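Local coordinates for endopolygalacturonase (Chondrostereum purpureum, PDB 1K5C), which probably hydrolyses internal alpha-1,4 bonds between galacturonosyl units of polygalacturonan, as a family 28 glycoside hydrolase, at residues A[50-58]-A[94-102]; A[3-11]-A[17-28]. One frame throughout, in Å; residues are numbered along the deposited sequence.

Contact 1 of 2, residues A[50-58]-A[94-102]; sequences TFAKTTLDG and THKPHPFLK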
loop_
_atom_site.group_PDB
_atom_site.type_symbol
_atom_site.label_atom_id
_atom_site.label_comp_id
_atom_site.label_asym_id
_atom_site.label_seq_id
_atom_site.Cartn_x
_atom_site.Cartn_y
_atom_site.Cartn_z
ATOM N N THR A 50 16.125 6.265 14.366
ATOM C CA THR A 50 16.910 6.384 13.119
ATOM C C THR A 50 17.650 5.094 12.863
ATOM O O THR A 50 18.253 4.527 13.794
ATOM C CB THR A 50 17.874 7.583 13.234
ATOM O OG1 THR A 50 17.107 8.787 13.419
ATOM C CG2 THR A 50 18.727 7.763 11.969
ATOM N N PHE A 51 17.646 4.618 11.617
ATOM C CA PHE A 51 18.274 3.328 11.286
ATOM C C PHE A 51 19.541 3.614 10.486
ATOM O O PHE A 51 19.509 4.104 9.336
ATOM C CB PHE A 51 17.302 2.487 10.465
ATOM C CG PHE A 51 16.133 2.019 11.300
ATOM C CD1 PHE A 51 15.102 2.899 11.702
ATOM C CD2 PHE A 51 16.039 0.668 11.693
ATOM C CE1 PHE A 51 14.060 2.464 12.481
ATOM C CE2 PHE A 51 14.952 0.234 12.456
ATOM C CZ PHE A 51 13.963 1.142 12.852
ATOM N N ALA A 52 20.701 3.344 11.110
ATOM C CA ALA A 52 21.977 3.529 10.413
ATOM C C ALA A 52 22.012 2.667 9.171
ATOM O O ALA A 52 21.394 1.582 9.101
ATOM C CB ALA A 52 23.130 3.165 11.376
ATOM N N LYS A 53 22.800 3.087 8.170
ATOM C CA LYS A 53 22.901 2.303 6.930
ATOM C C LYS A 53 23.340 0.869 7.273
ATOM O O LYS A 53 24.309 0.645 8.017
ATOM C CB LYS A 53 23.872 2.935 5.937
ATOM C CG LYS A 53 23.750 2.286 4.556
ATOM C CD LYS A 53 24.561 2.965 3.496
ATOM C CE LYS A 53 24.417 2.251 2.144
ATOM N NZ LYS A 53 25.185 2.945 1.078
ATOM N N THR A 54 22.625 -0.101 6.701
ATOM C CA THR A 54 22.771 -1.496 7.085
ATOM C C THR A 54 22.826 -2.384 5.854
ATOM O O THR A 54 22.310 -2.035 4.782
ATOM C CB THR A 54 21.599 -1.888 8.007
ATOM O OG1 THR A 54 21.886 -3.183 8.570
ATOM C CG2 THR A 54 20.251 -1.901 7.300
ATOM N N THR A 55 23.404 -3.566 6.038
ATOM C CA THR A 55 23.448 -4.599 5.003
ATOM C C THR A 55 22.380 -5.649 5.246
ATOM O O THR A 55 22.230 -6.547 4.363
ATOM C CB THR A 55 24.843 -5.263 4.876
ATOM O OG1 THR A 55 25.088 -6.029 6.092
ATOM C CG2 THR A 55 25.913 -4.247 4.675
ATOM N N LEU A 56 21.650 -5.621 6.349
ATOM C CA LEU A 56 20.621 -6.612 6.597
ATOM C C LEU A 56 19.470 -6.556 5.628
ATOM O O LEU A 56 19.096 -5.450 5.154
ATOM C CB LEU A 56 20.031 -6.459 8.015
ATOM C CG LEU A 56 20.998 -6.640 9.172
ATOM C CD1 LEU A 56 20.245 -6.526 10.486
ATOM C CD2 LEU A 56 21.761 -7.958 9.094
ATOM N N ASP A 57 18.836 -7.699 5.418
ATOM C CA ASP A 57 17.516 -7.705 4.816
ATOM C C ASP A 57 16.485 -7.104 5.793
ATOM O O ASP A 57 16.648 -7.178 7.027
ATOM C CB ASP A 57 17.092 -9.164 4.545
ATOM C CG ASP A 57 17.839 -9.791 3.370
ATOM O OD1 ASP A 57 18.482 -9.120 2.589
ATOM O OD2 ASP A 57 17.732 -11.047 3.273
ATOM N N GLY A 58 15.453 -6.516 5.253
ATOM C CA GLY A 58 14.330 -6.120 6.086
ATOM C C GLY A 58 13.492 -7.336 6.455
ATOM O O GLY A 58 13.680 -8.453 5.946
ATOM N N THR A 94 21.784 -1.490 -5.898
ATOM C CA THR A 94 22.192 -1.618 -4.496
ATOM C C THR A 94 21.150 -2.448 -3.711
ATOM O O THR A 94 19.941 -2.431 -4.007
ATOM C CB THR A 94 22.313 -0.232 -3.850
ATOM O OG1 THR A 94 21.061 0.431 -3.937
ATOM C CG2 THR A 94 23.420 0.619 -4.521
ATOM N N HIS A 95 21.646 -3.142 -2.671
ATOM C CA HIS A 95 20.697 -3.803 -1.760
ATOM C C HIS A 95 19.821 -2.779 -1.080
ATOM O O HIS A 95 20.332 -1.761 -0.589
ATOM C CB HIS A 95 21.537 -4.565 -0.722
ATOM C CG HIS A 95 20.681 -5.166 0.330
ATOM N ND1 HIS A 95 20.546 -4.654 1.604
ATOM C CD2 HIS A 95 19.954 -6.294 0.307
ATOM C CE1 HIS A 95 19.763 -5.446 2.333
ATOM N NE2 HIS A 95 19.370 -6.493 1.550
ATOM N N LYS A 96 18.517 -3.023 -1.022
ATOM C CA LYS A 96 17.581 -2.181 -0.290
ATOM C C LYS A 96 16.968 -3.002 0.850
ATOM O O LYS A 96 16.193 -3.927 0.555
ATOM C CB LYS A 96 16.435 -1.659 -1.185
ATOM C CG LYS A 96 16.829 -1.209 -2.598
ATOM C CD LYS A 96 17.789 -0.023 -2.574
ATOM C CE LYS A 96 17.984 0.638 -3.971
ATOM N NZ LYS A 96 18.433 -0.294 -5.052
ATOM N N PRO A 97 17.176 -2.710 2.131
ATOM C CA PRO A 97 16.441 -3.417 3.170
ATOM C C PRO A 97 14.931 -3.160 3.003
ATOM O O PRO A 97 14.500 -1.998 2.983
ATOM C CB PRO A 97 16.986 -2.794 4.463
ATOM C CG PRO A 97 18.372 -2.246 4.106
ATOM C CD PRO A 97 18.167 -1.767 2.662
ATOM N N HIS A 98 14.165 -4.241 2.883
ATOM C CA HIS A 98 12.726 -4.061 2.655
ATOM C C HIS A 98 11.985 -5.288 3.165
ATOM O O HIS A 98 12.577 -6.395 3.166
ATOM C CB HIS A 98 12.389 -3.805 1.179
ATOM C CG HIS A 98 12.631 -4.996 0.289
ATOM N ND1 HIS A 98 11.668 -5.858 -0.183
ATOM C CD2 HIS A 98 13.843 -5.457 -0.174
ATOM C CE1 HIS A 98 12.267 -6.784 -0.942
ATOM N NE2 HIS A 98 13.533 -6.563 -0.927
ATOM N N PRO A 99 10.737 -5.141 3.585
ATOM C CA PRO A 99 10.105 -3.841 3.909
ATOM C C PRO A 99 10.893 -3.181 5.030
ATOM O O PRO A 99 11.721 -3.815 5.709
ATOM C CB PRO A 99 8.684 -4.264 4.350
ATOM C CG PRO A 99 8.915 -5.600 5.004
ATOM C CD PRO A 99 9.968 -6.268 4.133
ATOM N N PHE A 100 10.594 -1.894 5.278
ATOM C CA PHE A 100 11.247 -1.201 6.392
ATOM C C PHE A 100 10.622 -1.650 7.709
ATOM O O PHE A 100 11.320 -2.142 8.607
ATOM C CB PHE A 100 11.183 0.299 6.095
ATOM C CG PHE A 100 11.821 1.203 7.131
ATOM C CD1 PHE A 100 12.791 0.757 8.030
ATOM C CD2 PHE A 100 11.438 2.537 7.176
ATOM C CE1 PHE A 100 13.333 1.652 8.953
ATOM C CE2 PHE A 100 11.963 3.425 8.082
ATOM C CZ PHE A 100 12.925 2.981 9.000
ATOM N N LEU A 101 9.290 -1.424 7.823
ATOM C CA LEU A 101 8.523 -1.845 8.982
ATOM C C LEU A 101 7.628 -3.026 8.618
ATOM O O LEU A 101 7.087 -3.086 7.517
ATOM C CB LEU A 101 7.585 -0.725 9.468
ATOM C CG LEU A 101 8.180 0.402 10.279
ATOM C CD1 LEU A 101 9.186 1.188 9.593
ATOM C CD2 LEU A 101 7.054 1.285 10.817
ATOM N N LYS A 102 7.424 -3.899 9.615
ATOM C CA LYS A 102 6.455 -5.005 9.522
ATOM C C LYS A 102 5.565 -4.946 10.747
ATOM O O LYS A 102 6.057 -4.910 11.874
ATOM C CB LYS A 102 7.199 -6.353 9.480
ATOM C CG LYS A 102 6.325 -7.588 9.598
ATOM C CD LYS A 102 5.372 -7.660 8.444
ATOM C CE LYS A 102 5.386 -8.970 7.739
ATOM N NZ LYS A 102 4.388 -9.006 6.630
HETATM O O HOH W 1 21.965 -2.624 2.278
HETATM O O HOH W 2 15.623 -6.822 2.246
#
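An edge-to-face aromatic pair in the protein interior, Phe51 with Phe100, opens a contact that runs outward into loops near the galacturonate-binding residues Asn91 and Asn151. The CE1–CZ edge of Phe100 meets one face of Phe51: Phe100 CE1 stands 3.5 Å above the plane of the Phe51 ring, over its centre. The planes are turned 83° apart and the Phe51 and Phe100 ring centroids are 4.8 Å apart. Phe100 reaches this face because its CG lies opposite the backbone N (chi1 -180°), which carries the ring across to the other segment. With an alanine in place of Phe51, the edge of Phe100 would probably lose the face it points into, and a gap would open beside Phe77. Both rings also touch Phe77 on strand 76-78, and Phe100 packs on Val114, so the pair is part of the apolar filling of the right-handed parallel beta-helix of this family, joining strand 49-51 to the residue just before strand 101-104, in a different wall. Farther out, Thr54 CG2 packs against Pro97 CG at 3.7 Å, while the Thr54 hydroxyl is hydrogen-bonded to the backbone N of Gly30. Leu56 O, buried with no polar partner in the model, lies 3.4 Å from Pro97 CG. Near the surface, His95 NE2 donates to Asp57 OD1 (3.0 Å, 152° at the hydrogen), meeting the oxygen nearly along its C-O bond; carboxylate and imidazole are roughly coplanar, the oxygen somewhat tilted out of the ring plane. Water 1 sits 2.6 Å from His95 ND1 and donates to Thr54 O, so both ring nitrogens are engaged. Gly58 CA makes a CA-H...O contact to Pro99 O at 3.5 Å, just after the cis peptide between His98 and Pro99. Water 2 accepts from Gly58 N and also from His98 N.

Contact 2 of 2, residues A[3-11]-A[17-28]; sequences CTVKSVDDA and CSAVTLNGFTVP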
loop_
_atom_site.group_PDB
_atom_site.type_symbol
_atom_site.label_atom_id
_atom_site.label_comp_id
_atom_site.label_asym_id
_atom_site.label_seq_id
_atom_site.Cartn_x
_atom_site.Cartn_y
_atom_site.Cartn_z
ATOM N N CYS A 3 10.126 -0.943 31.425
ATOM C CA CYS A 3 9.110 -0.796 30.378
ATOM C C CYS A 3 9.426 0.355 29.453
ATOM O O CYS A 3 8.566 0.740 28.639
ATOM C CB CYS A 3 7.711 -0.689 30.998
ATOM S SG CYS A 3 7.240 -2.217 31.894
ATOM N N THR A 4 10.635 0.878 29.487
ATOM C CA THR A 4 11.094 1.898 28.530
ATOM C C THR A 4 12.169 1.264 27.689
ATOM O O THR A 4 13.158 0.758 28.185
ATOM C CB THR A 4 11.687 3.117 29.247
ATOM O OG1 THR A 4 10.640 3.658 30.049
ATOM C CG2 THR A 4 12.111 4.259 28.312
ATOM N N VAL A 5 11.980 1.335 26.396
ATOM C CA VAL A 5 12.921 0.779 25.417
ATOM C C VAL A 5 13.849 1.877 24.951
ATOM O O VAL A 5 13.394 2.868 24.364
ATOM C CB VAL A 5 12.162 0.158 24.239
ATOM C CG1 VAL A 5 13.132 -0.348 23.167
ATOM C CG2 VAL A 5 11.275 -0.951 24.771
ATOM N N LYS A 6 15.137 1.681 25.238
ATOM C CA LYS A 6 16.135 2.679 24.928
ATOM C C LYS A 6 17.169 2.183 23.907
ATOM O O LYS A 6 18.062 2.958 23.540
ATOM C CB LYS A 6 16.886 3.084 26.255
ATOM C CG LYS A 6 15.848 3.601 27.308
ATOM C CD LYS A 6 16.625 4.276 28.406
ATOM C CE LYS A 6 15.759 5.041 29.410
ATOM N NZ LYS A 6 16.357 5.006 30.778
ATOM N N SER A 7 17.051 0.955 23.466
ATOM C CA SER A 7 18.027 0.303 22.596
ATOM C C SER A 7 17.413 -0.967 22.020
ATOM O O SER A 7 16.359 -1.382 22.512
ATOM C CB SER A 7 19.306 -0.142 23.391
ATOM O OG SER A 7 18.909 -1.246 24.218
ATOM N N VAL A 8 18.077 -1.524 21.007
ATOM C CA VAL A 8 17.585 -2.778 20.433
ATOM C C VAL A 8 17.614 -3.832 21.524
ATOM O O VAL A 8 16.738 -4.682 21.535
ATOM C CB VAL A 8 18.346 -3.202 19.167
ATOM C CG1 VAL A 8 18.190 -2.135 18.078
ATOM C CG2 VAL A 8 19.805 -3.504 19.332
ATOM N N ASP A 9 18.550 -3.861 22.439
ATOM C CA ASP A 9 18.544 -4.904 23.456
ATOM C C ASP A 9 17.424 -4.694 24.478
ATOM O O ASP A 9 16.888 -5.735 24.940
ATOM C CB ASP A 9 19.950 -4.976 24.099
ATOM C CG ASP A 9 20.919 -5.221 22.923
ATOM O OD1 ASP A 9 20.865 -6.296 22.268
ATOM O OD2 ASP A 9 21.720 -4.285 22.621
ATOM N N ASP A 10 17.010 -3.498 24.807
ATOM C CA ASP A 10 15.891 -3.296 25.742
ATOM C C ASP A 10 14.615 -3.884 25.202
ATOM O O ASP A 10 13.676 -4.194 25.940
ATOM C CB ASP A 10 15.663 -1.762 25.925
ATOM C CG ASP A 10 16.614 -1.112 26.903
ATOM O OD1 ASP A 10 17.398 -1.828 27.619
ATOM O OD2 ASP A 10 16.608 0.124 26.979
ATOM N N ALA A 11 14.509 -3.976 23.870
ATOM C CA ALA A 11 13.250 -4.365 23.266
ATOM C C ALA A 11 12.792 -5.741 23.622
ATOM O O ALA A 11 11.610 -5.971 23.648
ATOM C CB ALA A 11 13.382 -4.232 21.747
ATOM N N CYS A 17 4.864 -5.728 30.657
ATOM C CA CYS A 17 4.442 -4.340 30.595
ATOM C C CYS A 17 3.128 -4.162 29.869
ATOM O O CYS A 17 2.975 -4.615 28.732
ATOM C CB CYS A 17 5.480 -3.515 29.796
ATOM S SG CYS A 17 7.173 -3.617 30.430
ATOM N N SER A 18 2.185 -3.425 30.492
ATOM C CA SER A 18 1.001 -3.003 29.744
ATOM C C SER A 18 1.168 -1.586 29.170
ATOM O O SER A 18 0.341 -1.179 28.313
ATOM C CB SER A 18 -0.280 -3.023 30.600
ATOM O OG SER A 18 -0.160 -2.080 31.656
ATOM N N ALA A 19 2.198 -0.847 29.609
ATOM C CA ALA A 19 2.479 0.494 29.086
ATOM C C ALA A 19 3.962 0.508 28.778
ATOM O O ALA A 19 4.819 0.497 29.683
ATOM C CB ALA A 19 2.128 1.562 30.096
ATOM N N VAL A 20 4.312 0.515 27.500
ATOM C CA VAL A 20 5.692 0.517 27.027
ATOM C C VAL A 20 5.999 1.911 26.462
ATOM O O VAL A 20 5.151 2.424 25.702
ATOM C CB VAL A 20 5.892 -0.550 25.940
ATOM C CG1 VAL A 20 7.295 -0.493 25.310
ATOM C CG2 VAL A 20 5.665 -1.940 26.547
ATOM N N THR A 21 7.125 2.483 26.808
ATOM C CA THR A 21 7.577 3.709 26.194
ATOM C C THR A 21 8.743 3.402 25.275
ATOM O O THR A 21 9.712 2.806 25.721
ATOM C CB THR A 21 8.032 4.717 27.272
ATOM O OG1 THR A 21 6.915 4.945 28.150
ATOM C CG2 THR A 21 8.403 6.041 26.623
ATOM N N LEU A 22 8.599 3.796 24.022
ATOM C CA LEU A 22 9.646 3.561 23.028
ATOM C C LEU A 22 10.376 4.899 22.892
ATOM O O LEU A 22 9.858 5.837 22.267
ATOM C CB LEU A 22 8.967 3.034 21.741
ATOM C CG LEU A 22 9.889 2.787 20.569
ATOM C CD1 LEU A 22 10.922 1.748 20.914
ATOM C CD2 LEU A 22 8.914 2.294 19.449
ATOM N N ASN A 23 11.562 4.996 23.505
ATOM C CA ASN A 23 12.350 6.219 23.387
ATOM C C ASN A 23 13.010 6.312 21.989
ATOM O O ASN A 23 13.014 5.371 21.205
ATOM C CB ASN A 23 13.383 6.300 24.499
ATOM C CG ASN A 23 12.875 6.796 25.830
ATOM O OD1 ASN A 23 11.699 6.964 25.974
ATOM N ND2 ASN A 23 13.775 7.102 26.791
ATOM N N GLY A 24 13.518 7.502 21.709
ATOM C CA GLY A 24 14.313 7.727 20.452
ATOM C C GLY A 24 15.741 7.213 20.665
ATOM O O GLY A 24 16.334 7.286 21.735
ATOM N N PHE A 25 16.273 6.616 19.578
ATOM C CA PHE A 25 17.641 6.083 19.538
ATOM C C PHE A 25 17.938 5.699 18.107
ATOM O O PHE A 25 17.063 5.739 17.228
ATOM C CB PHE A 25 17.860 4.883 20.500
ATOM C CG PHE A 25 16.919 3.725 20.337
ATOM C CD1 PHE A 25 17.232 2.630 19.508
ATOM C CD2 PHE A 25 15.734 3.695 21.042
ATOM C CE1 PHE A 25 16.369 1.551 19.415
ATOM C CE2 PHE A 25 14.838 2.640 20.945
ATOM C CZ PHE A 25 15.167 1.573 20.130
ATOM N N THR A 26 19.217 5.348 17.865
ATOM C CA THR A 26 19.621 4.785 16.583
ATOM C C THR A 26 19.660 3.283 16.664
ATOM O O THR A 26 20.215 2.713 17.628
ATOM C CB THR A 26 20.999 5.297 16.190
ATOM O OG1 THR A 26 20.882 6.709 15.993
ATOM C CG2 THR A 26 21.497 4.659 14.908
ATOM N N VAL A 27 19.090 2.600 15.664
ATOM C CA VAL A 27 19.268 1.165 15.471
ATOM C C VAL A 27 20.591 0.993 14.697
ATOM O O VAL A 27 20.675 1.416 13.530
ATOM C CB VAL A 27 18.081 0.580 14.701
ATOM C CG1 VAL A 27 18.352 -0.877 14.332
ATOM C CG2 VAL A 27 16.812 0.741 15.530
ATOM N N PRO A 28 21.602 0.424 15.326
ATOM C CA PRO A 28 22.932 0.365 14.668
ATOM C C PRO A 28 22.894 -0.552 13.494
ATOM O O PRO A 28 22.103 -1.478 13.378
ATOM C CB PRO A 28 23.876 -0.172 15.782
ATOM C CG PRO A 28 23.126 0.061 17.060
ATOM C CD PRO A 28 21.660 -0.105 16.718
HETATM O O HOH W 3 17.867 5.787 24.286
#
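Covalently, Cys3 and Cys17 are joined by a disulfide, SG to SG 2.0 Å with chi3 -88°, which ties the first modelled residue to the approach of strand 19-22. Three backbone hydrogen bonds follow: Thr21 N to Cys3 O, Val5 N to Thr21 O at 2.8 Å, and Asn23 N to Val5 O. They pair strand 4-5 parallel to 19-22, with Thr4 beside Thr21 on one face and Val5 beside Leu22 on the other. Strand 4-5 adds a last parallel neighbour to this wall at the N-terminal end of the right-handed parallel beta-helix, and residues 8-11 then turn across the end, Ala11 resting on Leu33 and Leu35. Among apolar contacts, Val5 uses both methyls: CG1 meets Leu22 CD1 at 3.8 Å and CG2 meets Val20 CG1 at 4.0 Å. Val8 CG1 touches Val27 CG1 at 4.0 Å. The Phe25 ring, its CG wedged between backbone N and carbonyl carbon (chi1 55°), lies flat against the Lys6–Ser7 peptide, Ser7 N 3.7 Å above the plane over the ring centre. Polar side chains complete the turn: Asp10 OD2 takes Lys6 N by its anti lone pair, and Ser7 OG accepts from Asp10 N, an ST motif.

Contacts 1 and 2 follow one another along the chain and meet in neighbouring strands: Thr50 of contact 1 pairs with strand 25-27 of contact 2 through two probable hydrogen bonds, Thr50 O to Val27 N at 2.8 Å and Thr50 N to Phe25 O at 3.1 Å. Inside, Phe51 CE2 packs on Val27 CG2 at 3.6 Å, so the apolar interior runs on from the one to the other. The centres of contact 1 and contact 2 are about 19 Å apart. Contact 1 is the one nearer the substrate site: the His98 side chain lies about 7 Å from that of Asn151 and about 9 Å from that of Asn91, both of which bind galacturonate in a complex of this enzyme; none is bound here. Contact 2 lies away from those residues.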